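Local coordinates for ZYG-9 (Caenorhabditis elegans, PDB 2OF3), which organizes microtubules and spindle poles during mitosis and meiosis in one-cell embryos, and is a microtubule-associated protein of the XMAP215/Dis1 family, at residues A[91-96]-A[131-136]. Numbering follows the deposited sequence.
Sequences WCTLRF and SAFVPY
The ring of Phe96 meets Tyr136 at its edge, where CB of that tyrosine lies in the ring plane, 3.9 Å from Phe96 CD2. One face of the same ring takes the carbonyl oxygen Cys92 O, 3.5 Å above the plane and displaced toward the rim. Phe133 has Thr93 CG2 at its own edge, near the ring plane, and Tyr136 receives Ala132 O in plane at its edge. This is the buried packing of two helices of a TOG domain, a fold built of HEAT repeats: helices 85-95 and 127-139 run nearly parallel, with segment axes 9.7 Å apart and 21° between their directions, while helix 101-120 joins them in the chain and lies against Cys92, Phe96 and Phe133.

No hydrogen bond crosses the interface; van der Waals packing carries it, including the Phe96 ring, whose CD2 approaches Tyr136 O obliquely at 3.5 Å. Thr93 is two-sided. Its chi1 of 65° puts OG1 between the backbone N and the carbonyl carbon and leaves CG2 anti to that carbon, with the methyl in the angle between Phe133 CD1 and Tyr136 CB, 3.8 Å from the latter. The hydroxyl bonds to Lys90 O and to the indole NE1 of Trp26. Tyr136 divides its roles similarly: CB and the near part of the ring pack on Thr93, OH is hydrogen-bonded to Phe28 O, and the Phe28 ring meets the tyrosine ring.

Phe133 has CG anti to the backbone N (chi1 180°), which carries the ring end toward Phe96, and the two side chains cross at about a right angle. Phe96 CE2 and Phe133 CE1 touch there at 3.7 Å. Away from this pair, Ala132 O is buried with no polar partner, 3.7 Å from the methyl Thr93 CG2.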
ATOM      1  N   TRP A  91      -6.818   7.313  -9.180  1.00 20.59           N
ATOM      2  CA  TRP A  91      -7.396   6.629 -10.335  1.00 21.59           C
ATOM      3  C   TRP A  91      -7.042   5.135 -10.338  1.00 20.83           C
ATOM      4  O   TRP A  91      -7.899   4.314 -10.610  1.00 20.75           O
ATOM      5  CB  TRP A  91      -6.924   7.316 -11.620  1.00 22.27           C
ATOM      6  CG  TRP A  91      -7.576   6.715 -12.841  1.00 25.45           C
ATOM      7  CD1 TRP A  91      -8.785   7.072 -13.394  1.00 22.00           C
ATOM      8  CD2 TRP A  91      -7.062   5.601 -13.636  1.00 26.73           C
ATOM      9  NE1 TRP A  91      -9.037   6.266 -14.490  1.00 23.61           N
ATOM     10  CE2 TRP A  91      -8.011   5.362 -14.669  1.00 25.93           C
ATOM     11  CE3 TRP A  91      -5.890   4.794 -13.569  1.00 25.60           C
ATOM     12  CZ2 TRP A  91      -7.827   4.332 -15.664  1.00 25.47           C
ATOM     13  CZ3 TRP A  91      -5.692   3.778 -14.555  1.00 25.79           C
ATOM     14  CH2 TRP A  91      -6.677   3.561 -15.588  1.00 25.40           C
ATOM     15  N   CYS A  92      -5.795   4.777 -10.041  1.00 20.09           N
ATOM     16  CA  CYS A  92      -5.375   3.391  -9.890  1.00 21.03           C
ATOM     17  C   CYS A  92      -6.158   2.673  -8.781  1.00 21.57           C
ATOM     18  O   CYS A  92      -6.517   1.510  -8.975  1.00 20.80           O
ATOM     19  CB  CYS A  92      -3.859   3.301  -9.611  1.00 20.33           C
ATOM     20  SG  CYS A  92      -2.786   3.805 -11.051  1.00 23.04           S
ATOM     21  N   THR A  93      -6.482   3.334  -7.650  1.00 20.96           N
ATOM     22  CA  THR A  93      -7.263   2.651  -6.628  1.00 21.22           C
ATOM     23  C   THR A  93      -8.649   2.247  -7.129  1.00 22.15           C
ATOM     24  O   THR A  93      -9.191   1.244  -6.662  1.00 23.28           O
ATOM     25  CB  THR A  93      -7.432   3.458  -5.280  1.00 21.13           C
ATOM     26  OG1 THR A  93      -8.207   4.634  -5.547  1.00 23.29           O
ATOM     27  CG2 THR A  93      -6.093   3.871  -4.694  1.00 18.39           C
ATOM     28  N   LEU A  94      -9.238   3.033  -8.045  1.00 22.65           N
ATOM     29  CA  LEU A  94     -10.543   2.713  -8.642  1.00 23.11           C
ATOM     30  C   LEU A  94     -10.455   1.397  -9.421  1.00 23.99           C
ATOM     31  O   LEU A  94     -11.379   0.553  -9.356  1.00 22.85           O
ATOM     32  CB  LEU A  94     -10.998   3.851  -9.558  1.00 23.16           C
ATOM     33  CG  LEU A  94     -11.252   5.245  -8.977  1.00 21.45           C
ATOM     34  CD1 LEU A  94     -11.785   6.119 -10.068  1.00 23.00           C
ATOM     35  CD2 LEU A  94     -12.223   5.176  -7.832  1.00 23.71           C
ATOM     36  N   ARG A  95      -9.339   1.220 -10.122  1.00 24.62           N
ATOM     37  CA  ARG A  95      -9.002  -0.045 -10.780  1.00 26.26           C
ATOM     38  C   ARG A  95      -8.797  -1.203  -9.855  1.00 27.08           C
ATOM     39  O   ARG A  95      -8.983  -2.327 -10.272  1.00 29.16           O
ATOM     40  CB  ARG A  95      -7.769   0.079 -11.687  1.00 26.40           C
ATOM     41  CG  ARG A  95      -7.860   1.197 -12.708  1.00 28.23           C
ATOM     42  CD  ARG A  95      -9.082   1.010 -13.621  1.00 35.11           C
ATOM     43  NE  ARG A  95      -9.724   2.303 -13.691  1.00 41.50           N
ATOM     44  CZ  ARG A  95     -10.976   2.571 -13.375  1.00 39.00           C
ATOM     45  NH1 ARG A  95     -11.816   1.645 -13.041  1.00 36.88           N
ATOM     46  NH2 ARG A  95     -11.379   3.807 -13.462  1.00 45.17           N
ATOM     47  N   PHE A  96      -8.456  -0.979  -8.597  1.00 27.22           N
ATOM     48  CA  PHE A  96      -8.370  -2.078  -7.626  1.00 27.07           C
ATOM     49  C   PHE A  96      -9.703  -2.743  -7.283  1.00 29.26           C
ATOM     50  O   PHE A  96      -9.711  -3.828  -6.705  1.00 30.04           O
ATOM     51  CB  PHE A  96      -7.636  -1.643  -6.322  1.00 24.43           C
ATOM     52  CG  PHE A  96      -6.198  -1.235  -6.535  1.00 23.58           C
ATOM     53  CD1 PHE A  96      -5.508  -1.606  -7.696  1.00 21.66           C
ATOM     54  CD2 PHE A  96      -5.527  -0.465  -5.587  1.00 20.96           C
ATOM     55  CE1 PHE A  96      -4.160  -1.209  -7.925  1.00 21.50           C
ATOM     56  CE2 PHE A  96      -4.181  -0.061  -5.779  1.00 19.53           C
ATOM     57  CZ  PHE A  96      -3.491  -0.442  -6.971  1.00 20.76           C
ATOM     58  N   SER A 131      -2.294   7.856   2.741  1.00 21.85           N
ATOM     59  CA  SER A 131      -3.537   7.250   3.246  1.00 23.02           C
ATOM     60  C   SER A 131      -4.499   7.007   2.141  1.00 20.46           C
ATOM     61  O   SER A 131      -5.287   6.098   2.216  1.00 21.45           O
ATOM     62  CB  SER A 131      -4.229   8.261   4.184  1.00 23.49           C
ATOM     63  OG  SER A 131      -3.879   7.855   5.467  1.00 33.64           O
ATOM     64  N   ALA A 132      -4.494   7.859   1.131  1.00 19.76           N
ATOM     65  CA  ALA A 132      -5.375   7.671  -0.054  1.00 18.65           C
ATOM     66  C   ALA A 132      -4.959   6.465  -0.890  1.00 19.30           C
ATOM     67  O   ALA A 132      -5.771   5.930  -1.588  1.00 19.30           O
ATOM     68  CB  ALA A 132      -5.356   8.931  -0.946  1.00 19.31           C
ATOM     69  N   PHE A 133      -3.694   6.040  -0.852  1.00 18.70           N
ATOM     70  CA  PHE A 133      -3.247   4.991  -1.777  1.00 18.79           C
ATOM     71  C   PHE A 133      -3.013   3.634  -1.098  1.00 20.27           C
ATOM     72  O   PHE A 133      -3.531   2.598  -1.550  1.00 19.40           O
ATOM     73  CB  PHE A 133      -1.966   5.408  -2.540  1.00 18.72           C
ATOM     74  CG  PHE A 133      -1.471   4.321  -3.509  1.00 19.36           C
ATOM     75  CD1 PHE A 133      -2.300   3.852  -4.545  1.00 19.30           C
ATOM     76  CD2 PHE A 133      -0.218   3.778  -3.384  1.00 20.14           C
ATOM     77  CE1 PHE A 133      -1.858   2.833  -5.466  1.00 20.23           C
ATOM     78  CE2 PHE A 133       0.234   2.763  -4.294  1.00 19.47           C
ATOM     79  CZ  PHE A 133      -0.599   2.291  -5.303  1.00 19.33           C
ATOM     80  N   VAL A 134      -2.209   3.645  -0.044  1.00 20.40           N
ATOM     81  CA  VAL A 134      -1.705   2.419   0.573  1.00 21.09           C
ATOM     82  C   VAL A 134      -2.787   1.461   1.046  1.00 21.15           C
ATOM     83  O   VAL A 134      -2.656   0.285   0.761  1.00 23.23           O
ATOM     84  CB  VAL A 134      -0.611   2.708   1.662  1.00 20.36           C
ATOM     85  CG1 VAL A 134      -0.153   1.352   2.394  1.00 20.87           C
ATOM     86  CG2 VAL A 134       0.574   3.399   0.995  1.00 21.70           C
ATOM     87  N   PRO A 135      -3.829   1.916   1.786  1.00 21.80           N
ATOM     88  CA  PRO A 135      -4.861   0.993   2.223  1.00 21.86           C
ATOM     89  C   PRO A 135      -5.524   0.239   1.084  1.00 22.62           C
ATOM     90  O   PRO A 135      -5.921  -0.966   1.262  1.00 22.42           O
ATOM     91  CB  PRO A 135      -5.846   1.898   3.016  1.00 21.99           C
ATOM     92  CG  PRO A 135      -4.969   2.953   3.561  1.00 20.92           C
ATOM     93  CD  PRO A 135      -4.064   3.248   2.358  1.00 19.86           C
ATOM     94  N   TYR A 136      -5.624   0.869  -0.086  1.00 21.45           N
ATOM     95  CA  TYR A 136      -6.243   0.151  -1.223  1.00 20.72           C
ATOM     96  C   TYR A 136      -5.259  -0.761  -1.908  1.00 21.05           C
ATOM     97  O   TYR A 136      -5.651  -1.826  -2.379  1.00 21.52           O
ATOM     98  CB  TYR A 136      -6.818   1.120  -2.240  1.00 21.90           C
ATOM     99  CG  TYR A 136      -7.850   1.980  -1.583  1.00 21.84           C
ATOM    100  CD1 TYR A 136      -9.103   1.456  -1.273  1.00 22.05           C
ATOM    101  CD2 TYR A 136      -7.541   3.303  -1.212  1.00 22.85           C
ATOM    102  CE1 TYR A 136     -10.078   2.242  -0.595  1.00 22.57           C
ATOM    103  CE2 TYR A 136      -8.499   4.123  -0.518  1.00 19.96           C
ATOM    104  CZ  TYR A 136      -9.746   3.562  -0.238  1.00 23.80           C
ATOM    105  OH  TYR A 136     -10.658   4.330   0.409  1.00 24.66           O
TER